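Local coordinates for protein arsenite methyltransferase (Chlamydomonas reinhardtii, PDB 5EVJ) that probably transfers methyl groups from S-adenosylmethionine to trivalent arsenic, turning arsenite bound to glutathione into mono-, di- and trimethylated arsenicals, at residues I150-D154 / R180-A185; F239-R243 / T270-K275. The protein carries 15 engineered substitutions. One frame throughout, in Å; residues are numbered along the deposited sequence.

Contacts 1 and 2 follow one another along the chain, the first closing before the second opens, and their centres lie about 16 Å apart. Both lie in the fold built round the seven-stranded mixed sheet, whose strand order 3-2-1-4-5-7-6 is that of the class I S-adenosylmethionine methyltransferases. Contact 1 fastens helix 178-188 to the loop between strands 143-147 and 163-169, beside the parallel strands. Contact 2 lies in the sheet itself, joining strand 266-274, the one strand running against the rest, to the start of 243-249 at one edge. They touch where Leu182 O packs 3.9 Å from Phe239 CE2, so helix 178-188, part of contact 1, also meets contact 2.

Contact 1. Residues I150-D154 / R180-A185; sequences IEYLD and RVLSEA. Engineered in segment 180-185: Ala185 (natural residue Cys).
Arg180 lays its guanidinium group over one face of the Tyr152 ring, the two planes only 25° apart, with NE standing off-centre toward the ring's rim. The arginine chain comes in roughly perpendicular to the tyrosine's, and its bend at chi3 (92°) turns its flat end onto the ring. The rim of the same guanidinium does the polar work. Glu151 O receives NH2 of Arg180 at 2.9 Å, on a lone pair in the carbonyl plane; NE of Arg180 also points to Glu151 O, modelled at 2.5 Å, shorter than is reliable at this resolution. NH2 of Arg180 further meets OD2 of Asp154 at 2.9 Å, from the syn side and nearly straight (164°), while its 2.7 Å approach to OD1 of Asp154 is a weak bond within the same salt bridge. NH2 of Arg180 also lies 3.4 Å from OE2 of Glu184, a second salt bridge. With an alanine at Arg180, Glu151 O would probably lose these donors and the carboxylates of Asp154 and Glu184 the positive charge they share, though Glu184 would keep Arg187.

Those carboxylates are already close, OD1 of Asp154 lying 3.3 Å from OE2 of Glu184, and the guanidinium is likely to offset their repulsion. OE2 of Glu184 also accepts the backbone N of Asp154 at 2.9 Å; OE1 pairs with Arg187 and shares a water with OD2 of Asp154. Beneath this network, Leu153 and Glu184 run antiparallel alongside one another, CG of Leu153 resting 3.8 Å from CB of Glu184. Val181 brings CG2 against CG of Glu151, whose carboxylate is turned to Ser175. Asp154, Arg180 and Glu184 thus form a salt-bridge network tying a loop to a helix that flanks the sheet of the Rossmann-like methyltransferase fold.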
# COMPACT_ATOMS: atom_id res chain seq x y z
N ILE A 150 2.38 -6.89 14.09
CA ILE A 150 2.69 -5.85 13.10
C ILE A 150 3.29 -4.60 13.69
O ILE A 150 4.06 -3.96 12.98
CB ILE A 150 1.58 -5.61 12.08
CG1 ILE A 150 0.29 -5.13 12.76
CG2 ILE A 150 1.32 -6.88 11.23
CD1 ILE A 150 -0.77 -4.92 11.71
N GLU A 151 3.09 -4.36 15.01
CA GLU A 151 3.70 -3.19 15.72
C GLU A 151 5.17 -3.36 16.01
O GLU A 151 5.82 -2.38 16.43
CB GLU A 151 3.03 -2.91 17.09
CG GLU A 151 1.51 -2.56 17.04
CD GLU A 151 0.64 -3.69 16.54
OE1 GLU A 151 1.08 -4.86 16.55
OE2 GLU A 151 -0.52 -3.45 16.13
N TYR A 152 5.69 -4.58 15.87
CA TYR A 152 7.04 -4.93 16.42
C TYR A 152 7.90 -5.69 15.43
O TYR A 152 8.50 -6.73 15.74
CB TYR A 152 6.96 -5.65 17.79
CG TYR A 152 6.56 -4.70 18.91
CD1 TYR A 152 7.52 -3.85 19.50
CD2 TYR A 152 5.25 -4.63 19.32
CE1 TYR A 152 7.14 -2.92 20.45
CE2 TYR A 152 4.85 -3.73 20.32
CZ TYR A 152 5.80 -2.88 20.87
OH TYR A 152 5.45 -1.97 21.87
N LEU A 153 8.02 -5.14 14.23
CA LEU A 153 8.78 -5.83 13.22
C LEU A 153 10.17 -6.11 13.71
O LEU A 153 10.75 -7.09 13.27
CB LEU A 153 8.79 -5.02 11.93
CG LEU A 153 7.39 -4.73 11.36
CD1 LEU A 153 7.48 -4.11 9.98
CD2 LEU A 153 6.53 -5.97 11.32
N ASP A 154 10.73 -5.26 14.57
CA ASP A 154 12.08 -5.49 15.18
C ASP A 154 12.02 -6.81 16.00
O ASP A 154 12.88 -7.66 15.89
CB ASP A 154 12.50 -4.31 16.11
CG ASP A 154 11.31 -3.77 16.92
OD1 ASP A 154 10.19 -4.28 16.79
OD2 ASP A 154 11.41 -2.80 17.63
N ARG A 180 3.36 3.02 15.67
CA ARG A 180 4.45 2.05 15.62
C ARG A 180 4.47 1.19 14.38
O ARG A 180 5.53 0.98 13.83
CB ARG A 180 4.57 1.15 16.88
CG ARG A 180 5.99 1.30 17.43
CD ARG A 180 6.40 0.41 18.60
NE ARG A 180 6.96 -0.73 17.92
CZ ARG A 180 8.23 -1.12 17.97
NH1 ARG A 180 9.11 -0.54 18.77
NH2 ARG A 180 8.57 -2.14 17.21
N VAL A 181 3.32 0.73 13.94
CA VAL A 181 3.25 -0.03 12.70
C VAL A 181 3.80 0.84 11.55
O VAL A 181 4.65 0.41 10.79
CB VAL A 181 1.78 -0.37 12.38
CG1 VAL A 181 1.66 -1.11 11.04
CG2 VAL A 181 1.13 -1.08 13.53
N LEU A 182 3.32 2.09 11.49
CA LEU A 182 3.76 3.01 10.45
C LEU A 182 5.24 3.22 10.54
O LEU A 182 5.93 3.09 9.53
CB LEU A 182 2.99 4.34 10.57
CG LEU A 182 1.72 4.45 9.74
CD1 LEU A 182 1.17 3.17 9.17
CD2 LEU A 182 0.60 5.18 10.46
N SER A 183 5.75 3.52 11.74
CA SER A 183 7.19 3.81 11.83
C SER A 183 8.07 2.57 11.58
O SER A 183 9.20 2.68 11.05
CB SER A 183 7.56 4.53 13.15
OG SER A 183 7.37 3.71 14.30
N GLU A 184 7.51 1.40 11.87
CA GLU A 184 8.21 0.13 11.55
C GLU A 184 8.27 -0.14 10.06
O GLU A 184 9.38 -0.46 9.52
CB GLU A 184 7.62 -1.06 12.35
CG GLU A 184 8.05 -0.89 13.83
CD GLU A 184 9.51 -1.32 14.05
OE1 GLU A 184 10.43 -0.43 14.20
OE2 GLU A 184 9.70 -2.58 14.05
N ALA A 185 7.11 -0.01 9.37
CA ALA A 185 7.06 -0.00 7.89
C ALA A 185 8.14 0.90 7.36
O ALA A 185 9.01 0.47 6.57
CB ALA A 185 5.71 0.46 7.39
O HOH W 1 12.68 -0.77 16.21

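Contact 2. Residues F239-R243 / T270-K275; sequences FTDPR and TYRLFK
Phe239 carries CG anti to its carbonyl carbon (chi1 -69°), which sends the ring toward strand 266-274, where Leu273 CB sits over one face in a CH-pi contact, 3.8 Å from the ring centroid and 19° off its normal. The segments open an antiparallel edge pairing: Arg243 and Arg272 are a hydrogen-bonded pair, joined by Arg243 N to Arg272 O at 3.0 Å and by Arg272 N to Arg243 O at 2.7 Å. This begins the join of strand 243-249 to 266-274 in the methyltransferase sheet. Leu273 also sends CD1 across to Pro242 CB at 3.6 Å, so one leucine packs against both the ring and the proline, which in turn rest on helix 227-237. On the other side of the strand, a bend at chi2 (-82°) folds Arg243 back on Asp241, gripping OD2 side-on through NE and NH2; Asn323 holds the same oxygen, and Asp307 takes the arginine's NH1. Ahead of the pair, where the backbones part, waters replace direct bonds. Water 3 donates to Asp241 O at 2.7 Å and to Arg272 O, and accepts from Phe274 N at 3.0 Å.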
# COMPACT_ATOMS: atom_id res chain seq x y z
N PHE A 239 6.63 9.70 6.24
CA PHE A 239 5.87 9.64 4.99
C PHE A 239 5.23 11.02 4.72
O PHE A 239 4.06 11.27 5.07
CB PHE A 239 4.80 8.58 5.07
CG PHE A 239 5.35 7.18 5.10
CD1 PHE A 239 6.19 6.72 4.06
CD2 PHE A 239 5.07 6.32 6.18
CE1 PHE A 239 6.67 5.41 4.08
CE2 PHE A 239 5.59 5.01 6.20
CZ PHE A 239 6.37 4.57 5.15
N THR A 240 5.99 11.92 4.11
CA THR A 240 5.61 13.30 4.07
C THR A 240 4.48 13.63 3.13
O THR A 240 3.89 14.69 3.27
CB THR A 240 6.81 14.11 3.76
OG1 THR A 240 7.84 13.64 4.61
CG2 THR A 240 6.58 15.63 3.97
N ASP A 241 4.17 12.74 2.16
CA ASP A 241 3.14 13.08 1.15
C ASP A 241 2.39 11.87 0.69
O ASP A 241 2.56 11.41 -0.45
CB ASP A 241 3.75 13.87 0.03
CG ASP A 241 2.74 14.22 -1.10
OD1 ASP A 241 1.50 14.30 -0.86
OD2 ASP A 241 3.17 14.41 -2.25
N PRO A 242 1.58 11.29 1.58
CA PRO A 242 0.72 10.19 1.22
C PRO A 242 -0.10 10.49 -0.01
O PRO A 242 -0.53 11.58 -0.16
CB PRO A 242 -0.25 10.07 2.43
CG PRO A 242 0.52 10.59 3.57
CD PRO A 242 1.24 11.78 2.93
N ARG A 243 -0.30 9.50 -0.88
CA ARG A 243 -1.04 9.68 -2.11
C ARG A 243 -2.10 8.63 -2.14
O ARG A 243 -1.87 7.48 -1.84
CB ARG A 243 -0.12 9.51 -3.33
CG ARG A 243 0.93 10.60 -3.50
CD ARG A 243 0.40 11.86 -4.17
NE ARG A 243 1.49 12.85 -4.19
CZ ARG A 243 2.21 13.13 -5.27
NH1 ARG A 243 1.91 12.54 -6.41
NH2 ARG A 243 3.21 14.01 -5.22
N THR A 270 -6.85 3.12 -0.78
CA THR A 270 -5.55 2.52 -0.99
C THR A 270 -4.62 3.71 -1.07
O THR A 270 -4.74 4.57 -1.96
CB THR A 270 -5.44 1.66 -2.31
OG1 THR A 270 -6.31 0.53 -2.27
CG2 THR A 270 -4.01 1.09 -2.47
N TYR A 271 -3.67 3.70 -0.17
CA TYR A 271 -2.69 4.76 -0.03
C TYR A 271 -1.34 4.31 -0.51
O TYR A 271 -0.97 3.11 -0.35
CB TYR A 271 -2.56 5.17 1.49
CG TYR A 271 -3.54 6.26 1.86
CD1 TYR A 271 -3.46 7.53 1.29
CD2 TYR A 271 -4.55 6.01 2.80
CE1 TYR A 271 -4.36 8.55 1.65
CE2 TYR A 271 -5.44 6.99 3.18
CZ TYR A 271 -5.38 8.25 2.57
OH TYR A 271 -6.32 9.17 2.93
N ARG A 272 -0.56 5.29 -0.96
CA ARG A 272 0.78 5.11 -1.40
C ARG A 272 1.73 5.95 -0.56
O ARG A 272 1.66 7.19 -0.58
CB ARG A 272 0.91 5.43 -2.87
CG ARG A 272 -0.10 4.63 -3.70
CD ARG A 272 0.33 4.69 -5.17
NE ARG A 272 1.46 3.80 -5.49
CZ ARG A 272 1.75 3.29 -6.69
NH1 ARG A 272 1.02 3.61 -7.75
NH2 ARG A 272 2.78 2.42 -6.85
N LEU A 273 2.65 5.28 0.14
CA LEU A 273 3.52 5.93 1.07
C LEU A 273 4.97 5.64 0.65
O LEU A 273 5.56 4.59 1.05
CB LEU A 273 3.24 5.43 2.45
CG LEU A 273 2.22 6.12 3.37
CD1 LEU A 273 1.01 6.71 2.67
CD2 LEU A 273 1.81 5.16 4.49
N PHE A 274 5.54 6.56 -0.12
CA PHE A 274 6.84 6.34 -0.66
C PHE A 274 7.84 6.83 0.27
O PHE A 274 7.61 7.88 0.95
CB PHE A 274 7.03 7.11 -1.96
CG PHE A 274 6.39 6.44 -3.11
CD1 PHE A 274 7.11 5.50 -3.88
CD2 PHE A 274 5.06 6.70 -3.43
CE1 PHE A 274 6.51 4.85 -4.96
CE2 PHE A 274 4.47 6.08 -4.51
CZ PHE A 274 5.18 5.14 -5.31
N LYS A 275 8.99 6.13 0.23
CA LYS A 275 10.12 6.53 1.03
C LYS A 275 11.28 6.99 0.14
O LYS A 275 11.90 6.20 -0.51
CB LYS A 275 10.51 5.38 1.98
CG LYS A 275 11.85 5.62 2.66
CD LYS A 275 12.12 4.66 3.82
CE LYS A 275 13.60 4.75 4.37
NZ LYS A 275 13.80 3.70 5.49
O HOH W 2 8.23 10.33 2.56
O HOH W 3 3.82 8.98 -0.69
O HOH W 4 5.15 10.00 1.49